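Local structure of MutT related protein (Methanosarcina mazei, 3GRN) at residues 9-14 with 49-54; 114-119 with 128-133; 37-42 with 124-129. The protein probably acts as a Nudix-type hydrolase of the MutT family, although its physiological substrate is not established. All blocks are in the same frame, centred on the assembly; numbering follows the deposited sequence. Where two conformers were deposited one is given.

Contact 1 (9-14 with 49-54)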
ATOM      1  N   ILE A   9      -4.489  -2.950  14.394  1.00 14.17           N
ATOM      2  CA  ILE A   9      -4.791  -1.531  14.632  1.00  8.92           C
ATOM      3  C   ILE A   9      -4.714  -0.798  13.287  1.00 14.32           C
ATOM      4  O   ILE A   9      -3.742  -0.955  12.520  1.00 15.25           O
ATOM      5  CB  ILE A   9      -3.793  -0.867  15.661  1.00 16.34           C
ATOM      6  CG1 ILE A   9      -3.692  -1.678  16.960  1.00 22.52           C
ATOM      7  CG2 ILE A   9      -4.170   0.626  15.935  1.00 21.24           C
ATOM      8  CD1 ILE A   9      -5.013  -1.842  17.711  1.00 21.55           C
ATOM      9  N   SER A  10      -5.738  -0.003  13.009  1.00 10.98           N
ATOM     10  CA  SER A  10      -5.760   0.842  11.828  1.00 10.50           C
ATOM     11  C   SER A  10      -6.023   2.268  12.248  1.00 15.73           C
ATOM     12  O   SER A  10      -6.452   2.517  13.381  1.00 13.56           O
ATOM     13  CB  SER A  10      -6.813   0.382  10.818  1.00 15.59           C
ATOM     14  OG  SER A  10      -6.450  -0.870  10.251  1.00 19.61           O
ATOM     15  N   VAL A  11      -5.706   3.204  11.360  1.00 11.40           N
ATOM     16  CA  VAL A  11      -5.997   4.623  11.579  1.00 10.40           C
ATOM     17  C   VAL A  11      -6.695   5.246  10.364  1.00 15.08           C
ATOM     18  O   VAL A  11      -6.376   4.928   9.216  1.00 14.53           O
ATOM     19  CB  VAL A  11      -4.715   5.413  11.936  1.00 14.76           C
ATOM     20  CG1 VAL A  11      -4.229   5.055  13.335  1.00 15.21           C
ATOM     21  CG2 VAL A  11      -3.590   5.123  10.920  1.00 14.73           C
ATOM     22  N   TYR A  12      -7.662   6.112  10.624  1.00 11.16           N
ATOM     23  CA  TYR A  12      -8.367   6.863   9.561  1.00 13.33           C
ATOM     24  C   TYR A  12      -8.322   8.367   9.811  1.00 10.55           C
ATOM     25  O   TYR A  12      -8.147   8.810  10.960  1.00 11.04           O
ATOM     26  CB  TYR A  12      -9.802   6.372   9.403  1.00 13.50           C
ATOM     27  CG  TYR A  12      -9.828   4.929   8.950  1.00 16.13           C
ATOM     28  CD1 TYR A  12      -9.642   4.611   7.600  1.00 18.80           C
ATOM     29  CD2 TYR A  12      -9.963   3.887   9.859  1.00 19.61           C
ATOM     30  CE1 TYR A  12      -9.636   3.286   7.146  1.00 20.24           C
ATOM     31  CE2 TYR A  12      -9.936   2.532   9.407  1.00 19.34           C
ATOM     32  CZ  TYR A  12      -9.759   2.259   8.047  1.00 20.90           C
ATOM     33  OH  TYR A  12      -9.745   0.961   7.568  1.00 25.39           O
ATOM     34  N   ALA A  13      -8.461   9.151   8.723  1.00 11.16           N
ATOM     35  CA  ALA A  13      -8.466  10.625   8.849  1.00 15.27           C
ATOM     36  C   ALA A  13      -9.765  11.222   8.367  1.00 13.81           C
ATOM     37  O   ALA A  13     -10.280  10.820   7.322  1.00 14.97           O
ATOM     38  CB  ALA A  13      -7.324  11.232   8.072  1.00 18.28           C
ATOM     39  N   LEU A  14     -10.286  12.180   9.138  1.00 15.30           N
ATOM     40  CA  LEU A  14     -11.411  13.012   8.715  1.00 15.10           C
ATOM     41  C   LEU A  14     -10.824  14.289   8.130  1.00 15.87           C
ATOM     42  O   LEU A  14     -10.305  15.142   8.860  1.00 18.31           O
ATOM     43  CB  LEU A  14     -12.305  13.396   9.897  1.00 16.58           C
ATOM     44  CG  LEU A  14     -13.088  12.291  10.572  1.00 18.61           C
ATOM     45  CD1 LEU A  14     -13.862  12.889  11.767  1.00 19.24           C
ATOM     46  CD2 LEU A  14     -14.034  11.592   9.612  1.00 21.60           C
ATOM     47  N   GLU A  49       5.396   1.791  14.724  1.00 23.33           N
ATOM     48  CA  GLU A  49       4.973   3.120  14.318  1.00 21.50           C
ATOM     49  C   GLU A  49       3.976   3.745  15.314  1.00 22.98           C
ATOM     50  O   GLU A  49       3.092   3.046  15.805  1.00 25.80           O
ATOM     51  CB  GLU A  49       4.300   2.993  12.951  1.00 28.66           C
ATOM     52  CG  GLU A  49       3.809   4.279  12.352  1.00 27.14           C
ATOM     53  CD  GLU A  49       3.281   4.072  10.961  1.00 30.54           C
ATOM     54  OE1 GLU A  49       3.764   4.772  10.046  1.00 25.60           O
ATOM     55  OE2 GLU A  49       2.367   3.224  10.788  1.00 24.45           O
ATOM     56  N   SER A  50       4.087   5.043  15.567  1.00 19.90           N
ATOM     57  CA  SER A  50       3.063   5.742  16.379  1.00 23.99           C
ATOM     58  C   SER A  50       1.757   5.968  15.593  1.00 21.96           C
ATOM     59  O   SER A  50       1.778   5.991  14.357  1.00 16.31           O
ATOM     60  CB  SER A  50       3.585   7.075  16.898  1.00 24.17           C
ATOM     61  OG  SER A  50       3.553   8.071  15.889  1.00 27.62           O
ATOM     62  N   LEU A  51       0.625   6.154  16.277  1.00 17.97           N
ATOM     63  CA  LEU A  51      -0.652   6.301  15.530  1.00 12.85           C
ATOM     64  C   LEU A  51      -0.636   7.550  14.624  1.00 13.54           C
ATOM     65  O   LEU A  51      -1.023   7.477  13.446  1.00 14.27           O
ATOM     66  CB  LEU A  51      -1.869   6.384  16.474  1.00 13.54           C
ATOM     67  CG  LEU A  51      -2.107   5.182  17.368  1.00 16.52           C
ATOM     68  CD1 LEU A  51      -3.389   5.418  18.165  1.00 21.26           C
ATOM     69  CD2 LEU A  51      -2.165   3.875  16.567  1.00 17.14           C
ATOM     70  N   LYS A  52      -0.153   8.673  15.143  1.00 17.72           N
ATOM     71  CA  LYS A  52      -0.133   9.919  14.379  1.00 17.75           C
ATOM     72  C   LYS A  52       0.837   9.870  13.188  1.00 17.90           C
ATOM     73  O   LYS A  52       0.551  10.460  12.143  1.00 18.94           O
ATOM     74  CB  LYS A  52       0.161  11.118  15.288  1.00 22.45           C
ATOM     75  CG  LYS A  52      -1.117  11.614  16.016  1.00 25.84           C
ATOM     76  CD  LYS A  52      -0.972  13.024  16.597  1.00 29.83           C
ATOM     77  CE  LYS A  52      -2.243  13.438  17.301  1.00 28.77           C
ATOM     78  NZ  LYS A  52      -2.314  14.924  17.500  1.00 35.79           N
ATOM     79  N   GLU A  53       1.944   9.140  13.337  1.00 17.16           N
ATOM     80  CA  GLU A  53       2.881   8.919  12.217  1.00 22.93           C
ATOM     81  C   GLU A  53       2.172   8.080  11.168  1.00 20.63           C
ATOM     82  O   GLU A  53       2.250   8.365   9.974  1.00 19.78           O
ATOM     83  CB  GLU A  53       4.149   8.187  12.674  1.00 24.47           C
ATOM     84  CG  GLU A  53       5.241   9.068  13.285  1.00 32.41           C
ATOM     85  CD  GLU A  53       6.299   8.294  14.113  1.00 40.80           C
ATOM     86  OE1 GLU A  53       6.208   7.047  14.277  1.00 45.67           O
ATOM     87  OE2 GLU A  53       7.240   8.954  14.612  1.00 56.78           O
ATOM     88  N   GLY A  54       1.478   7.036  11.628  1.00 17.44           N
ATOM     89  CA  GLY A  54       0.710   6.171  10.750  1.00 13.83           C
ATOM     90  C   GLY A  54      -0.341   6.890   9.926  1.00 13.42           C
ATOM     91  O   GLY A  54      -0.443   6.681   8.720  1.00 14.69           O
TER
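The methyl CD2 of Leu51 meets two residues on the same face of strand 9-14, Ile9 through its CG2 at 3.9 Å and Val11 through its CG1 at 4.0 Å. Leucine crosses the isoleucine nearly at a right angle and comes to the valine aslant; one methyl of the leucine thus touches both beta-branched side chains. With chi1 of Val11 at -71°, CG1 goes to Leu51 while CG2 is sent to the next part of the helix, 3.8 Å from Gly54 C. Glycine suits that spot beside Val11, since a CB here would be crowded by Glu49 OE2. The helix is that of the Nudix box, residues 43-64, the loop-helix-loop signature of this family, and it lies here on the strand 7-16 of the mixed sheet. Its first turn is fixed by a capping box, Ser50 being the N-cap: Glu53 N donates to Ser50 OG at 3.2 Å, and in return Ser50 N meets Glu53 OE1 in a straight bond (166°) from above the carboxylate plane. Just before it, the Glu49 carboxylate is held by a salt bridge to Arg57 and a hydrogen bond from the backbone N of Asn46.

Contact 2 (114-119 with 128-133)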
ATOM      1  N   GLU A 114     -24.707  15.137   5.959  1.00 36.08           N
ATOM      2  CA  GLU A 114     -26.083  14.789   5.580  1.00 38.99           C
ATOM      3  C   GLU A 114     -26.139  13.663   4.552  1.00 39.75           C
ATOM      4  O   GLU A 114     -26.881  12.699   4.740  1.00 39.12           O
ATOM      5  CB  GLU A 114     -26.832  16.016   5.053  1.00 43.33           C
ATOM      6  CG  GLU A 114     -28.333  15.794   4.893  1.00 56.89           C
ATOM      7  CD  GLU A 114     -28.971  16.700   3.848  1.00 66.79           C
ATOM      8  OE1 GLU A 114     -30.218  16.809   3.852  1.00 69.79           O
ATOM      9  OE2 GLU A 114     -28.240  17.294   3.022  1.00 71.35           O
ATOM     10  N   LYS A 115     -25.347  13.770   3.480  1.00 35.26           N
ATOM     11  CA  LYS A 115     -25.350  12.732   2.448  1.00 33.28           C
ATOM     12  C   LYS A 115     -24.711  11.441   2.952  1.00 33.30           C
ATOM     13  O   LYS A 115     -25.128  10.359   2.549  1.00 36.82           O
ATOM     14  CB  LYS A 115     -24.667  13.181   1.147  1.00 38.37           C
ATOM     15  CG  LYS A 115     -24.972  14.596   0.644  1.00 47.60           C
ATOM     16  CD  LYS A 115     -26.404  14.810   0.198  1.00 59.88           C
ATOM     17  CE  LYS A 115     -26.596  16.249  -0.273  1.00 60.70           C
ATOM     18  NZ  LYS A 115     -28.006  16.707  -0.143  1.00 58.61           N
ATOM     19  N   ILE A 116     -23.696  11.558   3.817  1.00 34.87           N
ATOM     20  CA  ILE A 116     -23.113  10.386   4.487  1.00 33.55           C
ATOM     21  C   ILE A 116     -24.183   9.619   5.287  1.00 40.30           C
ATOM     22  O   ILE A 116     -24.293   8.390   5.185  1.00 42.08           O
ATOM     23  CB  ILE A 116     -21.884  10.759   5.384  1.00 32.97           C
ATOM     24  CG1 ILE A 116     -20.678  11.182   4.526  1.00 32.71           C
ATOM     25  CG2 ILE A 116     -21.510   9.601   6.278  1.00 29.47           C
ATOM     26  CD1 ILE A 116     -19.535  11.853   5.310  1.00 27.45           C
ATOM     27  N   LEU A 117     -24.982  10.357   6.056  1.00 45.58           N
ATOM     28  CA  LEU A 117     -26.132   9.786   6.763  1.00 50.11           C
ATOM     29  C   LEU A 117     -27.345   9.770   5.815  1.00 54.41           C
ATOM     30  O   LEU A 117     -28.372  10.411   6.070  1.00 57.41           O
ATOM     31  CB  LEU A 117     -26.421  10.587   8.037  1.00 44.82           C
ATOM     32  CG  LEU A 117     -25.249  10.903   8.974  1.00 38.84           C
ATOM     33  CD1 LEU A 117     -25.621  11.972  10.005  1.00 40.19           C
ATOM     34  CD2 LEU A 117     -24.708   9.644   9.658  1.00 44.56           C
ATOM     35  N   GLY A 118     -27.197   9.037   4.713  1.00 55.64           N
ATOM     36  CA  GLY A 118     -28.160   9.025   3.611  1.00 58.64           C
ATOM     37  C   GLY A 118     -27.574   8.252   2.446  1.00 60.25           C
ATOM     38  O   GLY A 118     -28.239   8.038   1.430  1.00 62.51           O
ATOM     39  N   MET A 119     -26.318   7.832   2.610  1.00 61.71           N
ATOM     40  CA  MET A 119     -25.576   7.059   1.610  1.00 59.47           C
ATOM     41  C   MET A 119     -26.014   5.589   1.713  1.00 64.12           C
ATOM     42  O   MET A 119     -26.979   5.271   2.408  1.00 65.00           O
ATOM     43  CB  MET A 119     -24.054   7.218   1.840  1.00 59.16           C
ATOM     44  CG  MET A 119     -23.166   7.230   0.578  1.00 50.91           C
ATOM     45  SD  MET A 119     -21.399   7.573   0.880  1.00 44.74           S
ATOM     46  CE  MET A 119     -21.484   9.245   1.369  1.00 21.45           C
ATOM     47  N   ASP A 128     -22.268   4.399  11.219  1.00 25.46           N
ATOM     48  CA  ASP A 128     -22.392   4.472  12.676  0.60 23.41           C
ATOM     49  C   ASP A 128     -21.412   5.486  13.277  1.00 25.77           C
ATOM     50  O   ASP A 128     -21.784   6.301  14.127  1.00 25.86           O
ATOM     51  CB  ASP A 128     -22.147   3.085  13.272  0.60 28.36           C
ATOM     52  CG  ASP A 128     -22.507   2.996  14.739  0.60 33.89           C
ATOM     53  OD1 ASP A 128     -23.693   3.203  15.084  0.60 40.00           O
ATOM     54  OD2 ASP A 128     -21.604   2.689  15.547  0.60 38.13           O
ATOM     55  N   PHE A 129     -20.154   5.434  12.830  1.00 25.77           N
ATOM     56  CA  PHE A 129     -19.145   6.369  13.334  1.00 22.90           C
ATOM     57  C   PHE A 129     -19.589   7.807  13.135  1.00 21.64           C
ATOM     58  O   PHE A 129     -19.494   8.616  14.055  1.00 22.82           O
ATOM     59  CB  PHE A 129     -17.764   6.186  12.683  1.00 22.27           C
ATOM     60  CG  PHE A 129     -16.808   7.316  13.013  1.00 19.28           C
ATOM     61  CD1 PHE A 129     -16.107   7.308  14.213  1.00 23.41           C
ATOM     62  CD2 PHE A 129     -16.668   8.421  12.158  1.00 19.38           C
ATOM     63  CE1 PHE A 129     -15.270   8.357  14.560  1.00 24.74           C
ATOM     64  CE2 PHE A 129     -15.833   9.473  12.485  1.00 19.77           C
ATOM     65  CZ  PHE A 129     -15.129   9.442  13.694  1.00 28.35           C
ATOM     66  N   PHE A 130     -20.027   8.124  11.914  1.00 22.69           N
ATOM     67  CA  PHE A 130     -20.442   9.490  11.581  1.00 23.64           C
ATOM     68  C   PHE A 130     -21.688   9.914  12.347  1.00 22.74           C
ATOM     69  O   PHE A 130     -21.815  11.071  12.710  1.00 25.89           O
ATOM     70  CB  PHE A 130     -20.648   9.659  10.094  1.00 20.07           C
ATOM     71  CG  PHE A 130     -19.380   9.921   9.336  1.00 18.94           C
ATOM     72  CD1 PHE A 130     -18.814  11.192   9.328  1.00 19.97           C
ATOM     73  CD2 PHE A 130     -18.749   8.894   8.625  1.00 16.83           C
ATOM     74  CE1 PHE A 130     -17.651  11.450   8.609  1.00 31.11           C
ATOM     75  CE2 PHE A 130     -17.588   9.146   7.899  1.00 20.19           C
ATOM     76  CZ  PHE A 130     -17.037  10.428   7.900  1.00 19.65           C
ATOM     77  N   GLU A 131     -22.578   8.969  12.621  1.00 25.14           N
ATOM     78  CA  GLU A 131     -23.764   9.256  13.430  1.00 29.08           C
ATOM     79  C   GLU A 131     -23.369   9.617  14.864  1.00 28.34           C
ATOM     80  O   GLU A 131     -23.905  10.554  15.445  1.00 35.17           O
ATOM     81  CB  GLU A 131     -24.731   8.070  13.411  1.00 31.74           C
ATOM     82  CG  GLU A 131     -26.200   8.460  13.195  1.00 53.66           C
ATOM     83  CD  GLU A 131     -26.677   9.569  14.127  1.00 67.34           C
ATOM     84  OE1 GLU A 131     -26.695   9.353  15.358  1.00 75.06           O
ATOM     85  OE2 GLU A 131     -27.034  10.659  13.624  1.00 72.46           O
ATOM     86  N   ARG A 132     -22.396   8.888  15.406  1.00 26.84           N
ATOM     87  CA  ARG A 132     -21.848   9.129  16.732  1.00 23.12           C
ATOM     88  C   ARG A 132     -21.027  10.431  16.780  1.00 27.55           C
ATOM     89  O   ARG A 132     -21.193  11.233  17.694  1.00 28.76           O
ATOM     90  CB  ARG A 132     -21.014   7.896  17.142  1.00 23.58           C
ATOM     91  CG  ARG A 132     -20.235   7.981  18.428  1.00 27.40           C
ATOM     92  CD  ARG A 132     -19.670   6.589  18.820  1.00 33.36           C
ATOM     93  NE  ARG A 132     -18.715   6.021  17.849  1.00 37.79           N
ATOM     94  CZ  ARG A 132     -18.982   5.005  17.027  1.00 36.30           C
ATOM     95  NH1 ARG A 132     -20.181   4.437  17.039  1.00 39.36           N
ATOM     96  NH2 ARG A 132     -18.060   4.552  16.185  1.00 30.35           N
ATOM     97  N   PHE A 133     -20.158  10.645  15.785  1.00 24.55           N
ATOM     98  CA  PHE A 133     -19.364  11.875  15.673  1.00 25.57           C
ATOM     99  C   PHE A 133     -20.251  13.132  15.655  1.00 27.75           C
ATOM    100  O   PHE A 133     -19.952  14.116  16.330  1.00 29.42           O
ATOM    101  CB  PHE A 133     -18.507  11.816  14.410  1.00 24.87           C
ATOM    102  CG  PHE A 133     -17.607  13.000  14.217  1.00 20.78           C
ATOM    103  CD1 PHE A 133     -16.457  13.153  14.991  1.00 23.56           C
ATOM    104  CD2 PHE A 133     -17.900  13.958  13.242  1.00 26.63           C
ATOM    105  CE1 PHE A 133     -15.611  14.244  14.800  1.00 28.55           C
ATOM    106  CE2 PHE A 133     -17.058  15.045  13.038  1.00 23.44           C
ATOM    107  CZ  PHE A 133     -15.917  15.193  13.824  1.00 28.96           C
TER
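Ile116 stands over one face of the Phe130 ring, its chain crossing the phenylalanine at about a right angle. Two of its methyls share the ring. Ile116 CD1 lies 3.9 Å from the centroid of the Phe130 ring and 16° off the normal, a CH-pi contact, while Ile116 CG2 touches the root of the ring, 3.7 Å from Phe130 CD2. The torsions account for this division: chi1 of -70° sets CG1 beside the backbone N and leaves CG2 opposite it, and the extended chi2 carries CD1 out toward Phe130 CE1 and CZ. On the opposite face sits Phe129 CD2, toward the rim, so the ring has a neighbour on each face, and Phe22 meets it edge to face. In the Nudix fold seen here, helix 124-137 lies against the mixed sheet, and the short helix 113-116 that follows strand 105-111 closes over its flank; Ile116 also touches Val111 of that strand. Leu117, the first residue to leave helical angles and the centre of an inverse gamma turn, pushes CD2 at the backbone of the long helix, 3.7 Å from Glu131 N. Leu117 CD2 also lies 4.1 Å from Phe130 CB and 4.0 Å from Glu131 CG. Both residues suit this partly exposed border: leucine offers apolar branches, and glutamate, bent at chi2, lays CB and CG crosswise against them, its carboxylate in a long, weak ion pair with Arg135.

Contact 3 (37-42 with 124-129); sequences KWDLPG and AYFRDF
Segment 37-42 runs extended through Trp38, Asp39 and Leu40, while 124-129 is regular helix, with Asp128 N bonded to Ala124 O and Phe129 N to Tyr125 O; the two come nearest at Asp39 and Phe126, whose CA atoms are 8.0 Å apart. In this Nudix fold helix 124-137 packs on the sheet face opposite the Nudix-box helix 51-63, and Phe126 is the side chain that bridges to strand 38-44. Its CG is opposite the carbonyl carbon (chi1 -78°), which directs the ring at the strand. Leu40 CG lies 4.2 Å above one face of the Phe126 ring and Tyr125 CE1 3.5 Å above the other, both toward the rim, and Tyr12 meets the ring edge to face. A large flat residue suits a place bounded by Leu40 and Tyr125 over its faces, with a carboxylate at its edge. With an alanine in place of Phe126, a gap would probably open beside Leu40, and Tyr12 would lose this ring as its edge-to-face mate. Asp39, modelled in two conformers, puts OD1 near the ring plane, but its closeness to Phe126 CE2 is doubtful; OD2 is in a salt bridge with Arg27. More secure is the apolar touch of Leu40 CD1 on Phe126 CE1, at 4.0 Å.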
ATOM      1  N   LYS A  37     -15.514  -0.820  -2.330  1.00 27.16           N
ATOM      2  CA  LYS A  37     -16.372  -0.036  -1.422  1.00 30.05           C
ATOM      3  C   LYS A  37     -15.777   1.342  -1.057  1.00 30.24           C
ATOM      4  O   LYS A  37     -14.562   1.523  -1.120  1.00 20.92           O
ATOM      5  CB  LYS A  37     -16.682  -0.838  -0.152  1.00 36.37           C
ATOM      6  CG  LYS A  37     -17.478  -2.128  -0.400  1.00 38.12           C
ATOM      7  CD  LYS A  37     -18.194  -2.611   0.863  1.00 50.09           C
ATOM      8  CE  LYS A  37     -19.152  -3.783   0.577  1.00 51.26           C
ATOM      9  NZ  LYS A  37     -18.470  -5.039   0.098  1.00 39.08           N
ATOM     10  N   TRP A  38     -16.635   2.291  -0.680  1.00 26.43           N
ATOM     11  CA  TRP A  38     -16.196   3.596  -0.130  1.00 24.57           C
ATOM     12  C   TRP A  38     -15.517   3.453   1.260  1.00 24.77           C
ATOM     13  O   TRP A  38     -15.868   2.563   2.025  1.00 22.02           O
ATOM     14  CB  TRP A  38     -17.360   4.590  -0.089  1.00 28.43           C
ATOM     15  CG  TRP A  38     -17.797   4.972  -1.456  1.00 34.74           C
ATOM     16  CD1 TRP A  38     -18.771   4.364  -2.210  1.00 36.26           C
ATOM     17  CD2 TRP A  38     -17.244   6.007  -2.272  1.00 28.17           C
ATOM     18  NE1 TRP A  38     -18.869   4.977  -3.438  1.00 32.72           N
ATOM     19  CE2 TRP A  38     -17.943   5.987  -3.505  1.00 31.13           C
ATOM     20  CE3 TRP A  38     -16.229   6.958  -2.086  1.00 28.14           C
ATOM     21  CZ2 TRP A  38     -17.662   6.884  -4.538  1.00 29.75           C
ATOM     22  CZ3 TRP A  38     -15.953   7.848  -3.115  1.00 29.10           C
ATOM     23  CH2 TRP A  38     -16.667   7.802  -4.325  1.00 28.74           C
ATOM     24  N   ASP A  39     -14.532   4.318   1.548  1.00 19.29           N
ATOM     25  CA  ASP A  39     -13.671   4.222   2.721  0.50 20.59           C
ATOM     26  C   ASP A  39     -13.195   5.634   3.121  1.00 16.43           C
ATOM     27  O   ASP A  39     -13.323   6.579   2.340  1.00 16.54           O
ATOM     28  CB  ASP A  39     -12.467   3.326   2.371  0.50 16.09           C
ATOM     29  CG  ASP A  39     -11.887   2.595   3.576  0.50 20.48           C
ATOM     30  OD1 ASP A  39     -12.168   2.985   4.719  0.50 31.62           O
ATOM     31  OD2 ASP A  39     -11.131   1.617   3.386  0.50 27.39           O
ATOM     32  N   LEU A  40     -12.621   5.772   4.310  1.00 16.95           N
ATOM     33  CA  LEU A  40     -11.934   6.999   4.680  1.00 13.72           C
ATOM     34  C   LEU A  40     -10.474   6.790   4.329  1.00 13.48           C
ATOM     35  O   LEU A  40     -10.009   5.624   4.283  1.00 16.03           O
ATOM     36  CB  LEU A  40     -12.053   7.276   6.181  1.00 13.59           C
ATOM     37  CG  LEU A  40     -13.398   7.698   6.775  1.00 17.21           C
ATOM     38  CD1 LEU A  40     -13.265   7.853   8.275  1.00 21.70           C
ATOM     39  CD2 LEU A  40     -13.834   9.033   6.179  1.00 24.44           C
ATOM     40  N   PRO A  41      -9.718   7.895   4.148  1.00 15.34           N
ATOM     41  CA  PRO A  41      -8.259   7.763   4.033  1.00 15.32           C
ATOM     42  C   PRO A  41      -7.691   7.155   5.304  1.00 14.27           C
ATOM     43  O   PRO A  41      -8.135   7.505   6.383  1.00 13.27           O
ATOM     44  CB  PRO A  41      -7.781   9.214   3.916  1.00 15.07           C
ATOM     45  CG  PRO A  41      -8.945   9.955   3.434  1.00 18.08           C
ATOM     46  CD  PRO A  41     -10.144   9.301   4.011  1.00 17.12           C
ATOM     47  N   GLY A  42      -6.791   6.204   5.157  1.00 15.89           N
ATOM     48  CA  GLY A  42      -6.157   5.566   6.317  1.00 15.34           C
ATOM     49  C   GLY A  42      -5.828   4.129   6.030  1.00 21.00           C
ATOM     50  O   GLY A  42      -5.911   3.686   4.874  1.00 22.41           O
ATOM     51  N   ALA A 124     -21.419  -0.027   7.061  1.00 22.78           N
ATOM     52  CA  ALA A 124     -22.254   0.283   8.234  1.00 21.02           C
ATOM     53  C   ALA A 124     -21.482   0.840   9.417  1.00 20.49           C
ATOM     54  O   ALA A 124     -21.940   1.775  10.065  1.00 21.21           O
ATOM     55  CB  ALA A 124     -23.074  -0.942   8.652  1.00 27.46           C
ATOM     56  N   TYR A 125     -20.280   0.316   9.644  1.00 21.33           N
ATOM     57  CA  TYR A 125     -19.452   0.786  10.755  1.00 21.98           C
ATOM     58  C   TYR A 125     -19.014   2.249  10.607  1.00 19.08           C
ATOM     59  O   TYR A 125     -18.896   2.954  11.614  1.00 24.98           O
ATOM     60  CB  TYR A 125     -18.255  -0.144  11.009  1.00 19.81           C
ATOM     61  CG  TYR A 125     -17.421  -0.465   9.796  1.00 23.03           C
ATOM     62  CD1 TYR A 125     -16.415   0.392   9.380  1.00 23.64           C
ATOM     63  CD2 TYR A 125     -17.643  -1.627   9.059  1.00 22.32           C
ATOM     64  CE1 TYR A 125     -15.655   0.107   8.265  1.00 20.71           C
ATOM     65  CE2 TYR A 125     -16.881  -1.932   7.957  1.00 23.97           C
ATOM     66  CZ  TYR A 125     -15.889  -1.044   7.549  1.00 28.42           C
ATOM     67  OH  TYR A 125     -15.103  -1.306   6.444  1.00 33.04           O
ATOM     68  N   PHE A 126     -18.777   2.693   9.368  1.00 18.96           N
ATOM     69  CA  PHE A 126     -18.449   4.100   9.130  1.00 20.93           C
ATOM     70  C   PHE A 126     -19.685   4.988   9.278  1.00 23.34           C
ATOM     71  O   PHE A 126     -19.603   6.062   9.868  1.00 20.77           O
ATOM     72  CB  PHE A 126     -17.805   4.312   7.764  1.00 20.75           C
ATOM     73  CG  PHE A 126     -16.342   3.936   7.704  1.00 20.86           C
ATOM     74  CD1 PHE A 126     -15.467   4.297   8.722  1.00 28.34           C
ATOM     75  CD2 PHE A 126     -15.835   3.279   6.584  1.00 26.07           C
ATOM     76  CE1 PHE A 126     -14.110   3.967   8.653  1.00 28.88           C
ATOM     77  CE2 PHE A 126     -14.479   2.949   6.504  1.00 25.71           C
ATOM     78  CZ  PHE A 126     -13.621   3.293   7.544  1.00 25.04           C
ATOM     79  N   ARG A 127     -20.821   4.528   8.748  1.00 20.63           N
ATOM     80  CA  ARG A 127     -22.118   5.192   8.923  1.00 28.59           C
ATOM     81  C   ARG A 127     -22.368   5.456  10.414  1.00 26.57           C
ATOM     82  O   ARG A 127     -22.632   6.586  10.806  1.00 26.17           O
ATOM     83  CB  ARG A 127     -23.237   4.318   8.324  1.00 25.86           C
ATOM     84  CG  ARG A 127     -24.551   5.030   8.079  1.00 43.88           C
ATOM     85  CD  ARG A 127     -25.600   4.078   7.486  1.00 38.91           C
ATOM     86  NE  ARG A 127     -25.170   3.509   6.205  1.00 55.98           N
ATOM     87  CZ  ARG A 127     -25.023   2.206   5.965  1.00 51.31           C
ATOM     88  NH1 ARG A 127     -24.625   1.798   4.769  1.00 58.11           N
ATOM     89  NH2 ARG A 127     -25.286   1.308   6.908  1.00 49.02           N
ATOM     90  N   ASP A 128     -22.268   4.399  11.219  1.00 25.46           N
ATOM     91  CA  ASP A 128     -22.392   4.472  12.676  0.60 23.41           C
ATOM     92  C   ASP A 128     -21.412   5.486  13.277  1.00 25.77           C
ATOM     93  O   ASP A 128     -21.784   6.301  14.127  1.00 25.86           O
ATOM     94  CB  ASP A 128     -22.147   3.085  13.272  0.60 28.36           C
ATOM     95  CG  ASP A 128     -22.507   2.996  14.739  0.60 33.89           C
ATOM     96  OD1 ASP A 128     -23.693   3.203  15.084  0.60 40.00           O
ATOM     97  OD2 ASP A 128     -21.604   2.689  15.547  0.60 38.13           O
ATOM     98  N   PHE A 129     -20.154   5.434  12.830  1.00 25.77           N
ATOM     99  CA  PHE A 129     -19.145   6.369  13.334  1.00 22.90           C
ATOM    100  C   PHE A 129     -19.589   7.807  13.135  1.00 21.64           C
ATOM    101  O   PHE A 129     -19.494   8.616  14.055  1.00 22.82           O
ATOM    102  CB  PHE A 129     -17.764   6.186  12.683  1.00 22.27           C
ATOM    103  CG  PHE A 129     -16.808   7.316  13.013  1.00 19.28           C
ATOM    104  CD1 PHE A 129     -16.107   7.308  14.213  1.00 23.41           C
ATOM    105  CD2 PHE A 129     -16.668   8.421  12.158  1.00 19.38           C
ATOM    106  CE1 PHE A 129     -15.270   8.357  14.560  1.00 24.74           C
ATOM    107  CE2 PHE A 129     -15.833   9.473  12.485  1.00 19.77           C
ATOM    108  CZ  PHE A 129     -15.129   9.442  13.694  1.00 28.35           C
TER

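How the contacts relate
From the N terminus, strand 9-14 opens the loop that contact 1 closes at 49-54, on the Nudix-box helix. Within that loop lies 37-42, the start of contact 3, which closes only at 124-129, so contacts 1 and 3 cross. Contact 2 makes a much shorter closure: it opens at 114-119, inside the span of contact 3, and ends at 128-133, sharing Asp128 and Phe129 with it. Contacts 2 and 3 thus fasten successive turns of helix 124-137, to the segment after strand 105-111 and to strand 38-44. Strand 7-16 links all three: Ala13 N probably bonds to Pro41 O within the sheet, and Leu14 packs on Phe130 on one face of the strand, while contact 1 lies on the other.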